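Local coordinates for endo-beta-mannanase (Opitutaceae bacterium TAV5, PDB 7BOB), which hydrolyses beta-1,4-linked mannosides as a trimeric exo-acting mannosidase of glycoside hydrolase family 5, releasing mannose probably from chain ends, at residues W110-S122 / L160-W174. Numbering follows the deposited sequence.
Sequences WPPWKSDTQNLFS and LPDCSAATPAQVHEW
In the (beta/alpha)8 barrel, 110-122, which comes after strand 107-108 in the long connection from barrel strand 94-101 to helix 124-141, packs on 160-174, which follows strand 151-154 and enters helix 168-183. Phe121 fills the joint. Its edge points at the face of Trp174, with ring planes 82° apart and CD1 of Phe121 3.5 Å from CD2 of Trp174: a T-shaped pair. Val171 CG2 covers one face of the Phe121 ring in a CH-pi contact, 4.2 Å from the centroid, while Cys163 SG approaches CE2 obliquely.

Beside this apolar patch, both polar groups of the Asn119 side chain are used. With CG anti to the backbone N (chi1 180°), its amide reaches across to the carbonyl of Asp162, at the start of the short helix 162-165, and ND2 donates to Asp162 O at 3.0 Å, on a lone pair in the carbonyl plane and with an N-H...O angle of 164°. OD1 accepts from Phe121 N, an Asx turn, and from Ser122 N, the wider Asx motif, the two arriving from opposite faces of the amide and fixing the bend that carries Phe121. A leucine here would probably leave Phe121 N and Ser122 N without their side-chain acceptor and Asp162 O without the ND2 donor. A second donor of 110-122, Leu120 N, gives its proton to Asp162 OD2 at 2.9 Å, on the anti side and somewhat out of the carboxylate plane; Lys114 NZ, 4.3 Å from Asp162 OD2, may favour the carboxylate's negative charge.

Water extends the joint: one molecule links Leu120 O to Trp174 NE1, another bridges Phe121 O and Gln170 O. Leu160 CD1 closes the far end between Trp110 CZ2 and Leu120 CD2, 3.8 Å from each. Thr167 and Gln170 form a capping box at the start of helix 168-183. The loop after strand 94-101 thus packs on the loop after strand 151-154 and on the first turns of helix 168-183, joining the third and fourth beta-alpha units of a TIM barrel.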
ATOM      1  N   TRP A 110      22.958  -2.583 -17.153  1.00 48.12           N
ATOM      2  CA  TRP A 110      22.457  -3.456 -18.190  1.00 50.06           C
ATOM      3  C   TRP A 110      22.953  -2.985 -19.555  1.00 53.09           C
ATOM      4  O   TRP A 110      23.386  -1.836 -19.716  1.00 50.87           O
ATOM      5  CB  TRP A 110      20.917  -3.488 -18.185  1.00 50.80           C
ATOM      6  CG  TRP A 110      20.260  -4.183 -17.016  1.00 51.42           C
ATOM      7  CD1 TRP A 110      19.183  -3.722 -16.302  1.00 52.05           C
ATOM      8  CD2 TRP A 110      20.606  -5.461 -16.437  1.00 49.66           C
ATOM      9  NE1 TRP A 110      18.842  -4.628 -15.323  1.00 52.53           N
ATOM     10  CE2 TRP A 110      19.701  -5.699 -15.380  1.00 53.02           C
ATOM     11  CE3 TRP A 110      21.582  -6.426 -16.715  1.00 51.05           C
ATOM     12  CZ2 TRP A 110      19.748  -6.864 -14.595  1.00 49.02           C
ATOM     13  CZ3 TRP A 110      21.629  -7.583 -15.930  1.00 51.82           C
ATOM     14  CH2 TRP A 110      20.715  -7.785 -14.884  1.00 51.66           C
ATOM     15  N   PRO A 111      22.929  -3.854 -20.562  1.00 53.00           N
ATOM     16  CA  PRO A 111      23.304  -3.408 -21.907  1.00 53.69           C
ATOM     17  C   PRO A 111      22.356  -2.337 -22.391  1.00 51.98           C
ATOM     18  O   PRO A 111      21.164  -2.322 -22.026  1.00 52.42           O
ATOM     19  CB  PRO A 111      23.198  -4.689 -22.748  1.00 52.13           C
ATOM     20  CG  PRO A 111      23.482  -5.806 -21.757  1.00 55.90           C
ATOM     21  CD  PRO A 111      22.813  -5.323 -20.457  1.00 50.32           C
ATOM     22  N   PRO A 112      22.844  -1.383 -23.190  1.00 53.63           N
ATOM     23  CA  PRO A 112      21.970  -0.278 -23.627  1.00 55.85           C
ATOM     24  C   PRO A 112      20.782  -0.731 -24.460  1.00 54.87           C
ATOM     25  O   PRO A 112      19.757  -0.041 -24.469  1.00 54.30           O
ATOM     26  CB  PRO A 112      22.913   0.630 -24.428  1.00 51.16           C
ATOM     27  CG  PRO A 112      24.116  -0.209 -24.757  1.00 53.33           C
ATOM     28  CD  PRO A 112      24.235  -1.218 -23.648  1.00 54.76           C
ATOM     29  N   TRP A 113      20.870  -1.887 -25.121  1.00 56.64           N
ATOM     30  CA  TRP A 113      19.780  -2.402 -25.940  1.00 55.75           C
ATOM     31  C   TRP A 113      18.682  -3.088 -25.136  1.00 57.48           C
ATOM     32  O   TRP A 113      17.722  -3.596 -25.731  1.00 57.96           O
ATOM     33  CB  TRP A 113      20.325  -3.372 -26.985  1.00 52.17           C
ATOM     34  CG  TRP A 113      21.375  -4.306 -26.473  1.00 55.41           C
ATOM     35  CD1 TRP A 113      22.738  -4.129 -26.523  1.00 51.23           C
ATOM     36  CD2 TRP A 113      21.161  -5.584 -25.855  1.00 55.28           C
ATOM     37  NE1 TRP A 113      23.373  -5.219 -25.995  1.00 51.60           N
ATOM     38  CE2 TRP A 113      22.431  -6.127 -25.572  1.00 53.61           C
ATOM     39  CE3 TRP A 113      20.023  -6.327 -25.535  1.00 52.03           C
ATOM     40  CZ2 TRP A 113      22.593  -7.371 -24.956  1.00 52.74           C
ATOM     41  CZ3 TRP A 113      20.189  -7.568 -24.936  1.00 57.35           C
ATOM     42  CH2 TRP A 113      21.463  -8.074 -24.649  1.00 52.46           C
ATOM     43  N   LYS A 114      18.792  -3.136 -23.815  1.00 57.05           N
ATOM     44  CA  LYS A 114      17.689  -3.578 -22.976  1.00 54.61           C
ATOM     45  C   LYS A 114      16.991  -2.331 -22.441  1.00 61.32           C
ATOM     46  O   LYS A 114      17.622  -1.501 -21.772  1.00 60.29           O
ATOM     47  CB  LYS A 114      18.168  -4.472 -21.832  1.00 56.90           C
ATOM     48  CG  LYS A 114      17.125  -4.715 -20.727  1.00 53.34           C
ATOM     49  CD  LYS A 114      17.791  -5.186 -19.421  1.00 53.60           C
ATOM     50  CE  LYS A 114      16.793  -5.303 -18.251  1.00 52.84           C
ATOM     51  NZ  LYS A 114      16.022  -4.051 -18.085  1.00 54.64           N
ATOM     52  N   SER A 115      15.711  -2.182 -22.774  1.00 55.13           N
ATOM     53  CA  SER A 115      14.924  -1.086 -22.244  1.00 57.31           C
ATOM     54  C   SER A 115      14.359  -1.462 -20.880  1.00 58.66           C
ATOM     55  O   SER A 115      14.286  -2.642 -20.508  1.00 58.61           O
ATOM     56  CB  SER A 115      13.782  -0.735 -23.190  1.00 56.62           C
ATOM     57  OG  SER A 115      12.736  -1.676 -23.031  1.00 60.25           O
ATOM     58  N   ASP A 116      13.945  -0.440 -20.129  1.00 57.84           N
ATOM     59  CA  ASP A 116      13.338  -0.716 -18.833  1.00 59.39           C
ATOM     60  C   ASP A 116      12.019  -1.456 -18.975  1.00 58.27           C
ATOM     61  O   ASP A 116      11.583  -2.094 -18.016  1.00 59.25           O
ATOM     62  CB  ASP A 116      13.147   0.577 -18.045  1.00 57.48           C
ATOM     63  CG  ASP A 116      14.413   1.408 -17.987  1.00 68.79           C
ATOM     64  OD1 ASP A 116      15.525   0.817 -17.880  1.00 67.28           O
ATOM     65  OD2 ASP A 116      14.300   2.652 -18.076  1.00 70.91           O
ATOM     66  N   THR A 117      11.389  -1.416 -20.155  1.00 57.32           N
ATOM     67  CA  THR A 117      10.187  -2.217 -20.374  1.00 56.55           C
ATOM     68  C   THR A 117      10.487  -3.703 -20.520  1.00 56.40           C
ATOM     69  O   THR A 117       9.555  -4.511 -20.490  1.00 54.79           O
ATOM     70  CB  THR A 117       9.426  -1.739 -21.622  1.00 59.01           C
ATOM     71  OG1 THR A 117      10.076  -2.232 -22.801  1.00 55.48           O
ATOM     72  CG2 THR A 117       9.354  -0.214 -21.684  1.00 59.68           C
ATOM     73  N   GLN A 118      11.751  -4.092 -20.686  1.00 53.60           N
ATOM     74  CA  GLN A 118      12.110  -5.482 -20.927  1.00 48.23           C
ATOM     75  C   GLN A 118      12.591  -6.095 -19.624  1.00 52.86           C
ATOM     76  O   GLN A 118      13.706  -5.814 -19.166  1.00 48.24           O
ATOM     77  CB  GLN A 118      13.184  -5.594 -21.993  1.00 52.23           C
ATOM     78  CG  GLN A 118      12.727  -5.277 -23.408  1.00 51.83           C
ATOM     79  CD  GLN A 118      13.918  -5.281 -24.301  1.00 51.41           C
ATOM     80  OE1 GLN A 118      14.555  -4.247 -24.485  1.00 50.13           O
ATOM     81  NE2 GLN A 118      14.303  -6.469 -24.770  1.00 44.01           N
ATOM     82  N   ASN A 119      11.745  -6.939 -19.050  1.00 52.56           N
ATOM     83  CA  ASN A 119      12.017  -7.620 -17.803  1.00 49.44           C
ATOM     84  C   ASN A 119      13.076  -8.691 -18.014  1.00 52.53           C
ATOM     85  O   ASN A 119      12.902  -9.573 -18.861  1.00 52.55           O
ATOM     86  CB  ASN A 119      10.727  -8.242 -17.280  1.00 47.77           C
ATOM     87  CG  ASN A 119      10.931  -8.989 -15.966  1.00 51.47           C
ATOM     88  OD1 ASN A 119      11.430 -10.113 -15.951  1.00 51.49           O
ATOM     89  ND2 ASN A 119      10.543  -8.359 -14.856  1.00 50.34           N
ATOM     90  N   LEU A 120      14.154  -8.628 -17.219  1.00 50.32           N
ATOM     91  CA  LEU A 120      15.290  -9.529 -17.410  1.00 52.53           C
ATOM     92  C   LEU A 120      14.853 -10.989 -17.478  1.00 51.16           C
ATOM     93  O   LEU A 120      15.414 -11.777 -18.247  1.00 52.31           O
ATOM     94  CB  LEU A 120      16.322  -9.343 -16.285  1.00 49.20           C
ATOM     95  CG  LEU A 120      17.540 -10.289 -16.354  1.00 51.35           C
ATOM     96  CD1 LEU A 120      18.570  -9.780 -17.350  1.00 50.86           C
ATOM     97  CD2 LEU A 120      18.199 -10.560 -14.983  1.00 47.37           C
ATOM     98  N   PHE A 121      13.837 -11.365 -16.703  1.00 46.50           N
ATOM     99  CA  PHE A 121      13.487 -12.771 -16.551  1.00 48.91           C
ATOM    100  C   PHE A 121      12.437 -13.258 -17.543  1.00 50.56           C
ATOM    101  O   PHE A 121      12.431 -14.445 -17.894  1.00 50.18           O
ATOM    102  CB  PHE A 121      12.969 -13.030 -15.128  1.00 49.43           C
ATOM    103  CG  PHE A 121      13.950 -12.670 -14.041  1.00 49.23           C
ATOM    104  CD1 PHE A 121      15.206 -13.269 -13.992  1.00 50.54           C
ATOM    105  CD2 PHE A 121      13.610 -11.742 -13.061  1.00 47.61           C
ATOM    106  CE1 PHE A 121      16.112 -12.951 -12.979  1.00 47.39           C
ATOM    107  CE2 PHE A 121      14.501 -11.423 -12.039  1.00 49.04           C
ATOM    108  CZ  PHE A 121      15.761 -12.029 -11.998  1.00 47.24           C
ATOM    109  N   SER A 122      11.523 -12.392 -17.974  1.00 48.94           N
ATOM    110  CA  SER A 122      10.355 -12.824 -18.729  1.00 52.40           C
ATOM    111  C   SER A 122      10.350 -12.374 -20.176  1.00 53.25           C
ATOM    112  O   SER A 122       9.677 -13.006 -20.998  1.00 56.00           O
ATOM    113  CB  SER A 122       9.084 -12.283 -18.076  1.00 49.33           C
ATOM    114  OG  SER A 122       9.215 -10.880 -17.987  1.00 52.65           O
ATOM    115  N   LEU A 160      16.792  -7.470  -7.734  1.00 49.42           N
ATOM    116  CA  LEU A 160      16.415  -6.705  -8.906  1.00 49.88           C
ATOM    117  C   LEU A 160      14.927  -6.355  -8.866  1.00 50.18           C
ATOM    118  O   LEU A 160      14.096  -7.202  -8.514  1.00 46.06           O
ATOM    119  CB  LEU A 160      16.709  -7.506 -10.169  1.00 44.84           C
ATOM    120  CG  LEU A 160      18.178  -7.617 -10.571  1.00 45.57           C
ATOM    121  CD1 LEU A 160      18.349  -8.705 -11.620  1.00 43.58           C
ATOM    122  CD2 LEU A 160      18.716  -6.268 -11.051  1.00 46.42           C
ATOM    123  N   PRO A 161      14.559  -5.132  -9.251  1.00 45.02           N
ATOM    124  CA  PRO A 161      13.122  -4.821  -9.388  1.00 51.11           C
ATOM    125  C   PRO A 161      12.414  -5.813 -10.287  1.00 50.58           C
ATOM    126  O   PRO A 161      11.212  -6.043 -10.119  1.00 47.65           O
ATOM    127  CB  PRO A 161      13.096  -3.411 -10.007  1.00 46.00           C
ATOM    128  CG  PRO A 161      14.507  -2.961 -10.133  1.00 52.18           C
ATOM    129  CD  PRO A 161      15.433  -4.132  -9.882  1.00 46.78           C
ATOM    130  N   ASP A 162      13.144  -6.422 -11.232  1.00 46.04           N
ATOM    131  CA  ASP A 162      12.547  -7.369 -12.172  1.00 46.51           C
ATOM    132  C   ASP A 162      11.889  -8.549 -11.471  1.00 48.81           C
ATOM    133  O   ASP A 162      10.973  -9.161 -12.039  1.00 48.80           O
ATOM    134  CB  ASP A 162      13.608  -7.887 -13.157  1.00 46.36           C
ATOM    135  CG  ASP A 162      14.400  -6.771 -13.808  1.00 49.47           C
ATOM    136  OD1 ASP A 162      15.079  -6.032 -13.063  1.00 49.13           O
ATOM    137  OD2 ASP A 162      14.346  -6.642 -15.064  1.00 54.03           O
ATOM    138  N   CYS A 163      12.354  -8.907 -10.259  1.00 46.10           N
ATOM    139  CA  CYS A 163      11.752 -10.000  -9.476  1.00 51.59           C
ATOM    140  C   CYS A 163      10.294  -9.745  -9.087  1.00 51.58           C
ATOM    141  O   CYS A 163       9.532 -10.703  -8.897  1.00 52.56           O
ATOM    142  CB  CYS A 163      12.541 -10.231  -8.195  1.00 45.76           C
ATOM    143  SG  CYS A 163      14.231 -10.694  -8.534  1.00 50.93           S
ATOM    144  N   SER A 164       9.923  -8.484  -8.862  1.00 51.89           N
ATOM    145  CA  SER A 164       8.537  -8.155  -8.518  1.00 52.87           C
ATOM    146  C   SER A 164       7.616  -8.301  -9.715  1.00 51.67           C
ATOM    147  O   SER A 164       6.448  -8.654  -9.561  1.00 52.16           O
ATOM    148  CB  SER A 164       8.409  -6.715  -7.996  1.00 56.47           C
ATOM    149  OG  SER A 164       9.441  -6.365  -7.088  1.00 63.33           O
ATOM    150  N   ALA A 165       8.125  -8.034 -10.907  1.00 52.46           N
ATOM    151  CA  ALA A 165       7.293  -8.014 -12.098  1.00 55.48           C
ATOM    152  C   ALA A 165       7.223  -9.361 -12.802  1.00 54.70           C
ATOM    153  O   ALA A 165       6.308  -9.581 -13.598  1.00 57.18           O
ATOM    154  CB  ALA A 165       7.810  -6.944 -13.062  1.00 50.43           C
ATOM    155  N   ALA A 166       8.155 -10.264 -12.544  1.00 54.28           N
ATOM    156  CA  ALA A 166       8.104 -11.589 -13.136  1.00 52.92           C
ATOM    157  C   ALA A 166       7.517 -12.565 -12.131  1.00 53.10           C
ATOM    158  O   ALA A 166       7.786 -12.464 -10.934  1.00 49.83           O
ATOM    159  CB  ALA A 166       9.490 -12.057 -13.552  1.00 50.29           C
ATOM    160  N   THR A 167       6.729 -13.517 -12.622  1.00 51.39           N
ATOM    161  CA  THR A 167       6.203 -14.538 -11.735  1.00 50.87           C
ATOM    162  C   THR A 167       7.331 -15.453 -11.253  1.00 53.48           C
ATOM    163  O   THR A 167       8.363 -15.587 -11.921  1.00 51.77           O
ATOM    164  CB  THR A 167       5.149 -15.377 -12.442  1.00 55.25           C
ATOM    165  OG1 THR A 167       5.783 -16.101 -13.507  1.00 55.30           O
ATOM    166  CG2 THR A 167       3.997 -14.483 -12.999  1.00 49.86           C
ATOM    167  N   PRO A 168       7.163 -16.078 -10.079  1.00 52.10           N
ATOM    168  CA  PRO A 168       8.094 -17.142  -9.675  1.00 50.20           C
ATOM    169  C   PRO A 168       8.311 -18.200 -10.753  1.00 53.36           C
ATOM    170  O   PRO A 168       9.442 -18.657 -10.944  1.00 51.13           O
ATOM    171  CB  PRO A 168       7.424 -17.732  -8.424  1.00 49.25           C
ATOM    172  CG  PRO A 168       6.606 -16.605  -7.853  1.00 51.82           C
ATOM    173  CD  PRO A 168       6.121 -15.819  -9.064  1.00 50.88           C
ATOM    174  N   ALA A 169       7.251 -18.614 -11.454  1.00 52.79           N
ATOM    175  CA  ALA A 169       7.414 -19.573 -12.542  1.00 52.22           C
ATOM    176  C   ALA A 169       8.386 -19.051 -13.601  1.00 56.30           C
ATOM    177  O   ALA A 169       9.199 -19.818 -14.143  1.00 56.82           O
ATOM    178  CB  ALA A 169       6.052 -19.888 -13.174  1.00 51.74           C
ATOM    179  N   GLN A 170       8.322 -17.745 -13.900  1.00 50.73           N
ATOM    180  CA  GLN A 170       9.200 -17.171 -14.915  1.00 52.21           C
ATOM    181  C   GLN A 170      10.645 -17.066 -14.428  1.00 54.67           C
ATOM    182  O   GLN A 170      11.583 -17.231 -15.222  1.00 54.50           O
ATOM    183  CB  GLN A 170       8.679 -15.795 -15.341  1.00 54.33           C
ATOM    184  CG  GLN A 170       7.539 -15.841 -16.352  1.00 48.03           C
ATOM    185  CD  GLN A 170       6.819 -14.520 -16.449  1.00 53.62           C
ATOM    186  OE1 GLN A 170       6.752 -13.764 -15.479  1.00 55.97           O
ATOM    187  NE2 GLN A 170       6.250 -14.243 -17.612  1.00 53.49           N
ATOM    188  N   VAL A 171      10.845 -16.741 -13.145  1.00 49.39           N
ATOM    189  CA  VAL A 171      12.194 -16.735 -12.584  1.00 50.86           C
ATOM    190  C   VAL A 171      12.768 -18.141 -12.580  1.00 52.93           C
ATOM    191  O   VAL A 171      13.941 -18.350 -12.917  1.00 52.13           O
ATOM    192  CB  VAL A 171      12.195 -16.136 -11.164  1.00 51.26           C
ATOM    193  CG1 VAL A 171      13.541 -16.409 -10.455  1.00 47.21           C
ATOM    194  CG2 VAL A 171      11.860 -14.641 -11.198  1.00 49.69           C
ATOM    195  N   HIS A 172      11.954 -19.125 -12.186  1.00 50.38           N
ATOM    196  CA  HIS A 172      12.389 -20.517 -12.218  1.00 52.30           C
ATOM    197  C   HIS A 172      12.830 -20.914 -13.619  1.00 57.30           C
ATOM    198  O   HIS A 172      13.875 -21.564 -13.788  1.00 51.12           O
ATOM    199  CB  HIS A 172      11.254 -21.414 -11.721  1.00 54.63           C
ATOM    200  CG  HIS A 172      11.576 -22.877 -11.698  1.00 53.87           C
ATOM    201  ND1 HIS A 172      11.704 -23.592 -10.526  1.00 59.25           N
ATOM    202  CD2 HIS A 172      11.744 -23.770 -12.702  1.00 54.96           C
ATOM    203  CE1 HIS A 172      11.957 -24.857 -10.807  1.00 55.72           C
ATOM    204  NE2 HIS A 172      11.987 -24.992 -12.122  1.00 58.06           N
ATOM    205  N   GLU A 173      12.063 -20.492 -14.642  1.00 55.80           N
ATOM    206  CA  GLU A 173      12.389 -20.851 -16.014  1.00 52.39           C
ATOM    207  C   GLU A 173      13.660 -20.152 -16.479  1.00 57.29           C
ATOM    208  O   GLU A 173      14.491 -20.760 -17.160  1.00 59.28           O
ATOM    209  CB  GLU A 173      11.207 -20.524 -16.938  1.00 54.90           C
ATOM    210  CG  GLU A 173      11.470 -20.693 -18.440  1.00 53.65           C
ATOM    211  CD  GLU A 173      11.793 -22.144 -18.841  1.00 59.53           C
ATOM    212  OE1 GLU A 173      11.586 -23.075 -18.036  1.00 64.19           O
ATOM    213  OE2 GLU A 173      12.260 -22.364 -19.973  1.00 62.21           O
ATOM    214  N   TRP A 174      13.826 -18.874 -16.132  1.00 55.03           N
ATOM    215  CA  TRP A 174      15.028 -18.149 -16.533  1.00 51.87           C
ATOM    216  C   TRP A 174      16.269 -18.805 -15.956  1.00 56.87           C
ATOM    217  O   TRP A 174      17.312 -18.901 -16.628  1.00 56.01           O
ATOM    218  CB  TRP A 174      14.931 -16.706 -16.061  1.00 52.63           C
ATOM    219  CG  TRP A 174      16.078 -15.845 -16.445  1.00 53.14           C
ATOM    220  CD1 TRP A 174      16.189 -15.087 -17.580  1.00 50.23           C
ATOM    221  CD2 TRP A 174      17.263 -15.606 -15.681  1.00 50.67           C
ATOM    222  NE1 TRP A 174      17.376 -14.400 -17.569  1.00 51.94           N
ATOM    223  CE2 TRP A 174      18.057 -14.703 -16.417  1.00 51.13           C
ATOM    224  CE3 TRP A 174      17.733 -16.067 -14.450  1.00 50.10           C
ATOM    225  CZ2 TRP A 174      19.297 -14.255 -15.963  1.00 50.65           C
ATOM    226  CZ3 TRP A 174      18.966 -15.619 -13.997  1.00 48.43           C
ATOM    227  CH2 TRP A 174      19.731 -14.721 -14.749  1.00 52.72           C
TER
HETATM  228  O   HOH W   1      16.755  -4.323 -13.502  1.00 50.76           O
HETATM  229  O   HOH W   2      17.870 -12.316 -19.546  1.00 52.08           O
HETATM  230  O   HOH W   3      11.412 -16.887 -17.799  1.00 51.36           O